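Local structure of Emp46p (Saccharomyces cerevisiae, 2A6V) at residues A[110-116]-A[125-129]; A[88-92]-A[189-194]; A[83-87]-A[209-213]. The protein acts as a cargo receptor in the secretion of glycoproteins, recognising carbohydrate through a lectin domain that is independent of calcium. All coordinates share one frame; numbering follows the deposited sequence.

Contact 1. Residues A[110-116]-A[125-129]; sequences GLMILLR and VTAYL. With K (potassium ion), chain C.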
ATOM      1  N   GLY A 110       9.405  -0.983  -9.115  1.00 17.52           N
ATOM      2  CA  GLY A 110       8.515   0.005  -8.562  1.00 16.36           C
ATOM      3  C   GLY A 110       8.844   0.401  -7.154  1.00 14.94           C
ATOM      4  O   GLY A 110       9.994   0.335  -6.724  1.00 14.86           O
ATOM      5  N   LEU A 111       7.799   0.804  -6.440  1.00 14.17           N
ATOM      6  CA  LEU A 111       7.876   1.407  -5.126  1.00 13.23           C
ATOM      7  C   LEU A 111       7.052   0.586  -4.159  1.00 13.36           C
ATOM      8  O   LEU A 111       5.920   0.214  -4.464  1.00 12.85           O
ATOM      9  CB  LEU A 111       7.337   2.829  -5.189  1.00 13.49           C
ATOM     10  CG  LEU A 111       7.083   3.553  -3.875  1.00 13.90           C
ATOM     11  CD1 LEU A 111       8.391   3.833  -3.094  1.00 14.66           C
ATOM     12  CD2 LEU A 111       6.318   4.852  -4.129  1.00 15.32           C
ATOM     13  N   MET A 112       7.658   0.258  -3.026  1.00 12.02           N
ATOM     14  CA  MET A 112       6.994  -0.425  -1.931  1.00 12.38           C
ATOM     15  C   MET A 112       7.128   0.446  -0.691  1.00 11.85           C
ATOM     16  O   MET A 112       8.251   0.716  -0.238  1.00 12.56           O
ATOM     17  CB  MET A 112       7.653  -1.780  -1.670  1.00 12.29           C
ATOM     18  CG  MET A 112       6.983  -2.577  -0.566  1.00 12.09           C
ATOM     19  SD  MET A 112       7.798  -4.079  -0.044  1.00 13.68           S
ATOM     20  CE  MET A 112       9.228  -3.410   0.756  1.00 14.11           C
ATOM     21  N   ILE A 113       6.005   0.819  -0.089  1.00 11.17           N
ATOM     22  CA  ILE A 113       5.960   1.572   1.152  1.00 12.15           C
ATOM     23  C   ILE A 113       5.442   0.615   2.207  1.00 11.61           C
ATOM     24  O   ILE A 113       4.311   0.116   2.108  1.00 12.23           O
ATOM     25  CB  ILE A 113       5.063   2.824   1.023  1.00 12.51           C
ATOM     26  CG1 ILE A 113       5.614   3.739  -0.094  1.00 14.37           C
ATOM     27  CG2 ILE A 113       4.952   3.534   2.355  1.00 14.51           C
ATOM     28  CD1 ILE A 113       4.763   4.967  -0.385  1.00 16.44           C
ATOM     29  N   LEU A 114       6.254   0.339   3.217  1.00 11.85           N
ATOM     30  CA  LEU A 114       6.051  -0.777   4.083  1.00 11.37           C
ATOM     31  C   LEU A 114       5.881  -0.322   5.515  1.00 11.54           C
ATOM     32  O   LEU A 114       6.706   0.436   6.023  1.00 11.43           O
ATOM     33  CB  LEU A 114       7.246  -1.718   3.973  1.00 11.90           C
ATOM     34  CG  LEU A 114       7.265  -2.919   4.882  1.00 11.43           C
ATOM     35  CD1 LEU A 114       6.110  -3.875   4.631  1.00 12.43           C
ATOM     36  CD2 LEU A 114       8.595  -3.636   4.689  1.00 13.25           C
ATOM     37  N   LEU A 115       4.810  -0.780   6.166  1.00 10.94           N
ATOM     38  CA  LEU A 115       4.588  -0.675   7.594  1.00 11.79           C
ATOM     39  C   LEU A 115       4.945  -2.006   8.207  1.00 11.32           C
ATOM     40  O   LEU A 115       4.301  -3.026   7.928  1.00 11.75           O
ATOM     41  CB  LEU A 115       3.144  -0.327   7.940  1.00 12.24           C
ATOM     42  CG  LEU A 115       2.775   1.138   7.744  1.00 14.58           C
ATOM     43  CD1 LEU A 115       2.887   1.586   6.277  1.00 14.98           C
ATOM     44  CD2 LEU A 115       1.434   1.433   8.289  1.00 19.65           C
ATOM     45  N   ARG A 116       6.001  -2.029   9.011  1.00 11.96           N
ATOM     46  CA  ARG A 116       6.435  -3.257   9.667  1.00 11.90           C
ATOM     47  C   ARG A 116       7.304  -2.899  10.855  1.00 12.37           C
ATOM     48  O   ARG A 116       7.524  -1.718  11.135  1.00 12.22           O
ATOM     49  CB  ARG A 116       7.191  -4.169   8.699  1.00 12.37           C
ATOM     50  CG  ARG A 116       8.629  -3.797   8.387  1.00 12.66           C
ATOM     51  CD  ARG A 116       9.501  -5.001   8.009  1.00 13.80           C
ATOM     52  NE  ARG A 116      10.886  -4.610   7.769  1.00 12.59           N
ATOM     53  CZ  ARG A 116      11.933  -5.394   7.980  1.00 15.35           C
ATOM     54  NH1 ARG A 116      11.767  -6.644   8.419  1.00 16.48           N
ATOM     55  NH2 ARG A 116      13.161  -4.927   7.761  1.00 16.49           N
ATOM     56  N   VAL A 125       7.474   3.252   8.900  1.00 10.58           N
ATOM     57  CA  VAL A 125       7.276   3.271   7.470  1.00 10.74           C
ATOM     58  C   VAL A 125       8.659   3.271   6.840  1.00 10.85           C
ATOM     59  O   VAL A 125       9.487   4.122   7.159  1.00 12.59           O
ATOM     60  CB  VAL A 125       6.503   4.547   7.011  1.00 10.38           C
ATOM     61  CG1 VAL A 125       6.312   4.568   5.520  1.00 11.79           C
ATOM     62  CG2 VAL A 125       5.173   4.655   7.701  1.00 11.17           C
ATOM     63  N   THR A 126       8.918   2.324   5.965  1.00 10.79           N
ATOM     64  CA  THR A 126      10.137   2.297   5.155  1.00 11.05           C
ATOM     65  C   THR A 126       9.781   2.197   3.697  1.00 10.73           C
ATOM     66  O   THR A 126       8.864   1.447   3.335  1.00 11.29           O
ATOM     67  CB  THR A 126      11.100   1.164   5.576  1.00 10.20           C
ATOM     68  OG1 THR A 126      10.388  -0.079   5.745  1.00 10.72           O
ATOM     69  CG2 THR A 126      11.742   1.488   6.930  1.00 11.28           C
ATOM     70  N   ALA A 127      10.426   3.001   2.869  1.00 10.90           N
ATOM     71  CA  ALA A 127      10.118   3.099   1.453  1.00 11.61           C
ATOM     72  C   ALA A 127      11.275   2.550   0.636  1.00 12.67           C
ATOM     73  O   ALA A 127      12.427   2.961   0.823  1.00 12.87           O
ATOM     74  CB  ALA A 127       9.821   4.546   1.085  1.00 11.94           C
ATOM     75  N   TYR A 128      10.964   1.630  -0.268  1.00 12.97           N
ATOM     76  CA  TYR A 128      11.965   0.928  -1.049  1.00 13.22           C
ATOM     77  C   TYR A 128      11.659   1.105  -2.525  1.00 14.82           C
ATOM     78  O   TYR A 128      10.507   1.042  -2.957  1.00 15.01           O
ATOM     79  CB  TYR A 128      11.905  -0.563  -0.737  1.00 13.17           C
ATOM     80  CG  TYR A 128      12.373  -0.966   0.627  1.00 12.78           C
ATOM     81  CD1 TYR A 128      13.660  -1.457   0.812  1.00 13.42           C
ATOM     82  CD2 TYR A 128      11.530  -0.917   1.729  1.00 12.76           C
ATOM     83  CE1 TYR A 128      14.098  -1.855   2.052  1.00 12.41           C
ATOM     84  CE2 TYR A 128      11.979  -1.335   3.006  1.00 12.67           C
ATOM     85  CZ  TYR A 128      13.288  -1.788   3.145  1.00 11.58           C
ATOM     86  OH  TYR A 128      13.756  -2.196   4.383  1.00 14.30           O
ATOM     87  N   LEU A 129      12.708   1.269  -3.319  1.00 15.85           N
ATOM     88  CA  LEU A 129      12.619   1.239  -4.761  1.00 17.63           C
ATOM     89  C   LEU A 129      13.353   0.019  -5.288  1.00 18.60           C
ATOM     90  O   LEU A 129      14.413  -0.339  -4.786  1.00 20.28           O
ATOM     91  CB  LEU A 129      13.265   2.501  -5.327  1.00 18.02           C
ATOM     92  CG  LEU A 129      12.435   3.761  -5.341  1.00 20.91           C
ATOM     93  CD1 LEU A 129      13.343   4.967  -5.648  1.00 24.20           C
ATOM     94  CD2 LEU A 129      11.316   3.657  -6.349  1.00 22.01           C
TER
HETATM   95  K     K C   1      16.418  -3.094   4.924  1.00 15.90           K
HETATM   96  O   HOH W   1       8.867  -0.303   7.879  1.00 11.62           O
HETATM   97  O   HOH W   2      12.038  -2.149   6.509  1.00 13.49           O
HETATM   98  O   HOH W   3      16.043  -2.949   7.715  1.00 16.75           O
HETATM   99  O   HOH W   4      18.357  -1.052   5.368  1.00 16.26           O

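Contact 2. Residues A[88-92]-A[189-194]; sequences WLKQG and FMGSSP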
ATOM      1  N   TRP A  88       1.837  -0.420  -2.783  1.00 11.98           N
ATOM      2  CA  TRP A  88       2.629  -0.648  -3.970  1.00 11.94           C
ATOM      3  C   TRP A  88       2.246   0.289  -5.107  1.00 12.93           C
ATOM      4  O   TRP A  88       1.050   0.558  -5.342  1.00 12.95           O
ATOM      5  CB  TRP A  88       2.398  -2.057  -4.489  1.00 12.03           C
ATOM      6  CG  TRP A  88       2.658  -3.160  -3.544  1.00 12.93           C
ATOM      7  CD1 TRP A  88       1.749  -3.740  -2.726  1.00 12.71           C
ATOM      8  CD2 TRP A  88       3.897  -3.847  -3.318  1.00 12.70           C
ATOM      9  NE1 TRP A  88       2.334  -4.742  -1.994  1.00 13.12           N
ATOM     10  CE2 TRP A  88       3.657  -4.826  -2.340  1.00 12.89           C
ATOM     11  CE3 TRP A  88       5.187  -3.741  -3.855  1.00 12.21           C
ATOM     12  CZ2 TRP A  88       4.653  -5.701  -1.888  1.00 13.80           C
ATOM     13  CZ3 TRP A  88       6.183  -4.606  -3.386  1.00 13.81           C
ATOM     14  CH2 TRP A  88       5.897  -5.566  -2.413  1.00 12.51           C
ATOM     15  N   LEU A  89       3.265   0.756  -5.811  1.00 14.20           N
ATOM     16  CA  LEU A  89       3.134   1.311  -7.152  1.00 15.31           C
ATOM     17  C   LEU A  89       4.135   0.528  -7.999  1.00 16.98           C
ATOM     18  O   LEU A  89       5.334   0.643  -7.762  1.00 16.54           O
ATOM     19  CB  LEU A  89       3.479   2.807  -7.168  1.00 15.88           C
ATOM     20  CG  LEU A  89       2.650   3.755  -6.316  1.00 16.73           C
ATOM     21  CD1 LEU A  89       3.093   5.189  -6.584  1.00 17.77           C
ATOM     22  CD2 LEU A  89       1.181   3.629  -6.597  1.00 18.95           C
ATOM     23  N   LYS A  90       3.672  -0.292  -8.936  1.00 17.63           N
ATOM     24  CA  LYS A  90       4.567  -1.182  -9.693  1.00 20.71           C
ATOM     25  C   LYS A  90       4.369  -1.040 -11.203  1.00 22.78           C
ATOM     26  O   LYS A  90       3.275  -0.760 -11.666  1.00 22.65           O
ATOM     27  CB  LYS A  90       4.325  -2.632  -9.276  1.00 22.17           C
ATOM     28  CG  LYS A  90       4.698  -2.925  -7.830  1.00 24.43           C
ATOM     29  CD  LYS A  90       5.175  -4.360  -7.561  1.00 27.49           C
ATOM     30  CE  LYS A  90       4.347  -5.395  -8.275  1.00 29.78           C
ATOM     31  NZ  LYS A  90       4.836  -6.756  -7.989  1.00 31.53           N
ATOM     32  N   GLN A  91       5.446  -1.220 -11.964  1.00 24.34           N
ATOM     33  CA  GLN A  91       5.390  -1.149 -13.430  1.00 26.76           C
ATOM     34  C   GLN A  91       5.984  -2.404 -14.041  1.00 28.83           C
ATOM     35  O   GLN A  91       6.585  -3.224 -13.345  1.00 28.84           O
ATOM     36  CB  GLN A  91       6.116   0.101 -13.947  1.00 27.44           C
ATOM     37  CG  GLN A  91       7.584   0.185 -13.554  1.00 28.75           C
ATOM     38  CD  GLN A  91       8.333   1.296 -14.269  1.00 29.91           C
ATOM     39  OE1 GLN A  91       7.769   1.990 -15.126  1.00 32.06           O
ATOM     40  NE2 GLN A  91       9.605   1.468 -13.921  1.00 30.44           N
ATOM     41  N   GLY A  92       5.786  -2.573 -15.347  1.00 31.59           N
ATOM     42  CA  GLY A  92       6.363  -3.699 -16.061  1.00 33.72           C
ATOM     43  C   GLY A  92       5.539  -4.962 -15.928  1.00 35.55           C
ATOM     44  O   GLY A  92       4.508  -4.964 -15.259  1.00 35.46           O
ATOM     45  N   PHE A 189       9.342   7.109 -12.133  1.00 27.08           N
ATOM     46  CA  PHE A 189       8.727   6.289 -13.175  1.00 27.73           C
ATOM     47  C   PHE A 189       7.235   6.556 -13.414  1.00 28.05           C
ATOM     48  O   PHE A 189       6.737   6.327 -14.518  1.00 28.69           O
ATOM     49  CB  PHE A 189       9.000   4.795 -12.938  1.00 27.60           C
ATOM     50  CG  PHE A 189       8.247   4.205 -11.784  1.00 27.43           C
ATOM     51  CD1 PHE A 189       6.984   3.673 -11.966  1.00 27.93           C
ATOM     52  CD2 PHE A 189       8.821   4.148 -10.518  1.00 27.43           C
ATOM     53  CE1 PHE A 189       6.300   3.114 -10.909  1.00 27.62           C
ATOM     54  CE2 PHE A 189       8.125   3.600  -9.457  1.00 26.27           C
ATOM     55  CZ  PHE A 189       6.869   3.078  -9.661  1.00 26.68           C
ATOM     56  N   MET A 190       6.520   7.057 -12.406  1.00 28.64           N
ATOM     57  CA  MET A 190       5.083   7.282 -12.554  1.00 29.27           C
ATOM     58  C   MET A 190       4.748   8.471 -13.448  1.00 29.87           C
ATOM     59  O   MET A 190       3.613   8.604 -13.886  1.00 30.37           O
ATOM     60  CB  MET A 190       4.406   7.514 -11.200  1.00 29.28           C
ATOM     61  CG  MET A 190       4.452   6.336 -10.266  1.00 28.87           C
ATOM     62  SD  MET A 190       5.847   6.432  -9.177  1.00 30.11           S
ATOM     63  CE  MET A 190       5.436   7.865  -8.115  1.00 29.71           C
ATOM     64  N   GLY A 191       5.712   9.357 -13.683  1.00 31.14           N
ATOM     65  CA  GLY A 191       5.482  10.505 -14.540  1.00 31.87           C
ATOM     66  C   GLY A 191       5.303  10.117 -15.998  1.00 32.93           C
ATOM     67  O   GLY A 191       4.580  10.795 -16.739  1.00 34.19           O
ATOM     68  N   SER A 192       5.927   9.011 -16.397  1.00 33.06           N
ATOM     69  CA  SER A 192       6.097   8.669 -17.809  1.00 33.32           C
ATOM     70  C   SER A 192       5.762   7.214 -18.164  1.00 32.99           C
ATOM     71  O   SER A 192       6.100   6.740 -19.252  1.00 33.39           O
ATOM     72  CB  SER A 192       7.543   8.960 -18.207  1.00 33.27           C
ATOM     73  OG  SER A 192       8.458   8.168 -17.455  1.00 34.48           O
ATOM     74  N   SER A 193       5.098   6.499 -17.262  1.00 32.19           N
ATOM     75  CA  SER A 193       4.716   5.118 -17.539  1.00 31.59           C
ATOM     76  C   SER A 193       3.440   4.762 -16.787  1.00 29.92           C
ATOM     77  O   SER A 193       3.186   5.301 -15.700  1.00 29.04           O
ATOM     78  CB  SER A 193       5.839   4.157 -17.149  1.00 31.97           C
ATOM     79  OG  SER A 193       5.960   4.050 -15.735  1.00 35.40           O
ATOM     80  N   PRO A 194       2.622   3.878 -17.356  1.00 27.92           N
ATOM     81  CA  PRO A 194       1.468   3.356 -16.613  1.00 26.48           C
ATOM     82  C   PRO A 194       1.970   2.509 -15.448  1.00 24.47           C
ATOM     83  O   PRO A 194       3.049   1.934 -15.528  1.00 24.24           O
ATOM     84  CB  PRO A 194       0.736   2.491 -17.651  1.00 26.88           C
ATOM     85  CG  PRO A 194       1.268   2.927 -18.978  1.00 28.31           C
ATOM     86  CD  PRO A 194       2.698   3.316 -18.721  1.00 28.17           C
TER

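Contact 3. Residues A[83-87]-A[209-213]; sequences GGLAF and SFEIL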
ATOM      1  N   GLY A  83       5.480  -9.915  10.255  1.00 12.82           N
ATOM      2  CA  GLY A  83       4.352  -9.521   9.439  1.00 12.46           C
ATOM      3  C   GLY A  83       4.361  -8.042   9.165  1.00 12.24           C
ATOM      4  O   GLY A  83       4.977  -7.264   9.879  1.00 13.10           O
ATOM      5  N   GLY A  84       3.669  -7.639   8.117  1.00 10.15           N
ATOM      6  CA  GLY A  84       3.631  -6.245   7.744  1.00 10.82           C
ATOM      7  C   GLY A  84       2.638  -5.963   6.646  1.00 10.45           C
ATOM      8  O   GLY A  84       2.052  -6.891   6.078  1.00 10.71           O
ATOM      9  N   LEU A  85       2.473  -4.673   6.341  1.00 10.06           N
ATOM     10  CA  LEU A  85       1.496  -4.121   5.422  1.00  9.81           C
ATOM     11  C   LEU A  85       2.204  -3.230   4.403  1.00 10.65           C
ATOM     12  O   LEU A  85       2.931  -2.296   4.765  1.00 10.76           O
ATOM     13  CB  LEU A  85       0.477  -3.321   6.220  1.00 10.60           C
ATOM     14  CG  LEU A  85      -0.477  -2.425   5.444  1.00 10.64           C
ATOM     15  CD1 LEU A  85      -1.439  -3.185   4.556  1.00 11.94           C
ATOM     16  CD2 LEU A  85      -1.288  -1.568   6.425  1.00 12.79           C
ATOM     17  N   ALA A  86       2.028  -3.530   3.129  1.00 10.24           N
ATOM     18  CA  ALA A  86       2.707  -2.848   2.025  1.00 10.28           C
ATOM     19  C   ALA A  86       1.743  -2.124   1.115  1.00 11.26           C
ATOM     20  O   ALA A  86       0.633  -2.615   0.860  1.00 11.03           O
ATOM     21  CB  ALA A  86       3.560  -3.835   1.224  1.00 11.11           C
ATOM     22  N   PHE A  87       2.169  -0.970   0.614  1.00 11.46           N
ATOM     23  CA  PHE A  87       1.462  -0.221  -0.410  1.00 10.82           C
ATOM     24  C   PHE A  87       2.371  -0.120  -1.608  1.00 11.73           C
ATOM     25  O   PHE A  87       3.528   0.265  -1.451  1.00 12.54           O
ATOM     26  CB  PHE A  87       1.077   1.151   0.124  1.00 11.70           C
ATOM     27  CG  PHE A  87       0.169   1.066   1.294  1.00 10.75           C
ATOM     28  CD1 PHE A  87      -1.195   0.897   1.109  1.00 11.76           C
ATOM     29  CD2 PHE A  87       0.663   1.125   2.587  1.00 11.42           C
ATOM     30  CE1 PHE A  87      -2.035   0.785   2.197  1.00 11.89           C
ATOM     31  CE2 PHE A  87      -0.176   1.014   3.666  1.00 11.79           C
ATOM     32  CZ  PHE A  87      -1.539   0.841   3.473  1.00 12.26           C
ATOM     33  N   SER A 209      -4.314  -8.233  12.531  1.00 12.26           N
ATOM     34  CA  SER A 209      -5.356  -7.994  11.545  1.00 11.75           C
ATOM     35  C   SER A 209      -5.062  -6.709  10.785  1.00 12.38           C
ATOM     36  O   SER A 209      -5.341  -5.606  11.269  1.00 12.05           O
ATOM     37  CB  SER A 209      -6.736  -7.938  12.210  1.00 12.75           C
ATOM     38  OG  SER A 209      -7.740  -7.880  11.201  1.00 12.89           O
ATOM     39  N   PHE A 210      -4.498  -6.856   9.599  1.00 11.63           N
ATOM     40  CA  PHE A 210      -4.250  -5.721   8.718  1.00 11.81           C
ATOM     41  C   PHE A 210      -5.488  -5.458   7.898  1.00 11.48           C
ATOM     42  O   PHE A 210      -5.981  -6.350   7.213  1.00 11.68           O
ATOM     43  CB  PHE A 210      -3.052  -5.996   7.806  1.00 11.68           C
ATOM     44  CG  PHE A 210      -1.740  -6.093   8.545  1.00 11.57           C
ATOM     45  CD1 PHE A 210      -1.139  -4.952   9.057  1.00 11.29           C
ATOM     46  CD2 PHE A 210      -1.122  -7.313   8.737  1.00 11.98           C
ATOM     47  CE1 PHE A 210       0.076  -5.015   9.708  1.00 11.67           C
ATOM     48  CE2 PHE A 210       0.103  -7.381   9.417  1.00 12.67           C
ATOM     49  CZ  PHE A 210       0.684  -6.213   9.892  1.00 11.48           C
ATOM     50  N   GLU A 211      -5.977  -4.229   7.958  1.00 11.44           N
ATOM     51  CA  GLU A 211      -7.300  -3.875   7.427  1.00 11.48           C
ATOM     52  C   GLU A 211      -7.254  -2.627   6.579  1.00 11.99           C
ATOM     53  O   GLU A 211      -6.522  -1.690   6.895  1.00 12.91           O
ATOM     54  CB  GLU A 211      -8.294  -3.691   8.556  1.00 11.91           C
ATOM     55  CG  GLU A 211      -8.272  -4.839   9.547  1.00 12.28           C
ATOM     56  CD  GLU A 211      -9.328  -4.779  10.623  1.00 12.62           C
ATOM     57  OE1 GLU A 211     -10.109  -3.805  10.650  1.00 14.01           O
ATOM     58  OE2 GLU A 211      -9.391  -5.716  11.436  1.00 15.43           O
ATOM     59  N   ILE A 212      -8.054  -2.603   5.509  1.00 12.06           N
ATOM     60  CA  ILE A 212      -8.202  -1.445   4.629  1.00 11.73           C
ATOM     61  C   ILE A 212      -9.646  -0.927   4.760  1.00 13.30           C
ATOM     62  O   ILE A 212     -10.602  -1.656   4.454  1.00 12.22           O
ATOM     63  CB  ILE A 212      -7.878  -1.808   3.165  1.00 12.46           C
ATOM     64  CG1 ILE A 212      -6.438  -2.346   3.037  1.00 11.95           C
ATOM     65  CG2 ILE A 212      -8.092  -0.633   2.269  1.00 11.45           C
ATOM     66  CD1 ILE A 212      -5.331  -1.346   3.358  1.00 13.87           C
ATOM     67  N   LEU A 213      -9.804   0.325   5.157  1.00 12.68           N
ATOM     68  CA  LEU A 213     -11.127   0.908   5.365  1.00 13.07           C
ATOM     69  C   LEU A 213     -11.570   1.773   4.193  1.00 13.27           C
ATOM     70  O   LEU A 213     -12.774   1.892   3.928  1.00 14.76           O
ATOM     71  CB  LEU A 213     -11.139   1.752   6.644  1.00 12.11           C
ATOM     72  CG  LEU A 213     -11.324   0.956   7.933  1.00 14.01           C
ATOM     73  CD1 LEU A 213     -10.167   0.044   8.222  1.00 13.98           C
ATOM     74  CD2 LEU A 213     -11.571   1.944   9.050  1.00 14.59           C
TER

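Contact 1. Residues A[110-116]-A[125-129]
Tyr128 and Met112 face each other as an antiparallel hydrogen-bonded pair, and their side chains lie alongside each other on the same face of the sheet. Tyr128 N donates to Met112 O at 2.9 Å, and Met112 N returns a nearly straight bond to Tyr128 O, 172° at the hydrogen. Two residues on, Leu114 and Thr126 repeat the exchange, with Leu114 N 2.8 Å from Thr126 O. Between these pairs Ile113 and Ala127 sit as a non-hydrogen-bonded pair. The Met112 chain runs out extended and then bends at its last torsion (chi3 69°), which brings CE obliquely to the Tyr128 ring, 3.5 Å from CD2. On the other face, Ile113 CG2 meets Val125 CG1 at 3.6 Å, and Leu115 CD1 rests beside Val125 CG2.

At its hydroxyl end Tyr128 binds potassium, with OH 2.9 Å from the ion, which lies in the plane of the ring; two waters and the carbonyl oxygens of Ile138, Glu139 and Ser141 also bind it. A further water donates to Tyr128 OH at 2.7 Å and accepts from both Thr126 OG1 and Arg116 NE, lying in the guanidinium plane. Farther out, Arg116 is itself held by a salt bridge to Asp119. Another water, not bound to the ion, donates to both Leu114 O and Thr126 OG1.

The geometry thus ties the metal ligand to the strand pairing: backbone bonds fix the strand position of Tyr128, the Met112 methyl packs on its ring, and the water held by Arg116 and Thr126 would orient a hydroxyl whose oxygen the cation probably polarises.

Contact 2. Residues A[88-92]-A[189-194]
Gln91 and Phe189 approach each other because both first torsions place CG between the backbone N and the carbonyl carbon, with chi1 59° for Gln91 and 72° for Phe189. Beyond CG the glutamine chain is extended, which carries the amide across Phe189, near CB and the CD1 side of the ring. The two chains cross at a slant, amide and ring planes 33° apart; Gln91 CD is 3.6 Å from Phe189 CD1, while NE2 comes to 3.5 Å from Phe189 CB.

The far end of the ring reaches the strand backbone. Leu89 O lies at the ring edge, near its plane, 3.4 Å from Phe189 CZ. One ring face carries the sulfur of the next residue, Met190, which stands 3.5 Å above the plane, displaced toward the rim. That methionine is bent at chi2 and chi3, and its CE packs 3.9 Å from Leu89 CD1, the two side chains crossing at about a right angle.

Polar groups meet around Ser193. Its OG is 2.8 Å from Gln91 OE1 and 2.7 Å from Phe189 O, two acceptors competing for one hydroxyl proton. At the other end of the amide, Gln91 NE2 hydrogen-bonds to Asn109 OD1.

Here the loop between strands 179-184 and 196-202 folds over the end of strand 84-90. Leu89 also touches Leu111 and Ile197 on the strands flanking its own, and both Leu89 and Met190 reach strand 158-165 of the facing sheet, at Leu162 and Tyr164 respectively.

Contact 3. Residues A[83-87]-A[209-213]
Aromatic packing against backbone dominates where Phe210 meets residues 83-85. One face of its ring looks onto the peptide joining Gly84 to Leu85, with Gly84 C 3.8 Å above the ring plane and offset toward the rim. Phe210 CZ comes to 3.6 Å from Gly84 CA. Gly83 has no side chain on the side where Phe210 lies.

Apolar side-chain contacts follow along the strands. Leu85 CB lies 3.6 Å from Phe210 CD1; the rest of the leucine, its CG anti to the backbone N (chi1 168°), extends to bring CD1 within 4.5 Å of Ile212 CD1. That same isoleucine methyl approaches Phe87 from the opposite direction, obliquely to the ring and 4.1 Å from CE1. Phe72 and Trp70 of strand 66-75 add to this cluster.

On strand 209-218, Ser209 OG donates to the anti lone pair of Glu211 OE2, and Glu211 OE1 forms salt bridges with Arg41 and Arg73.

No hydrogen bond joins the segments. Their axes approach to 8.3 Å at 29°, evidence of two sheets meeting face to face, the hydrophobic core of the beta sandwich of legume-like lectins.

In the fold
Strand 84-90 is common ground: contact 3 uses its first half and contact 2 its end, with centres 22 Å apart. Contact 1 comes next along the chain, its strand 111-115 pairing with 84-90 on one edge and with 124-131 on the other. Its centre lies 13 Å from that of contact 3 and 15 Å from that of contact 2, and Leu111 N to Leu89 O (2.8 Å) is a probable hydrogen bond between neighbouring contacts. Contact 1 lies within one antiparallel sheet and carries a potassium ligand; contact 3 joins that sheet to the other; contact 2 sets the loop between strands 179-184 and 196-202 against the end of strand 84-90.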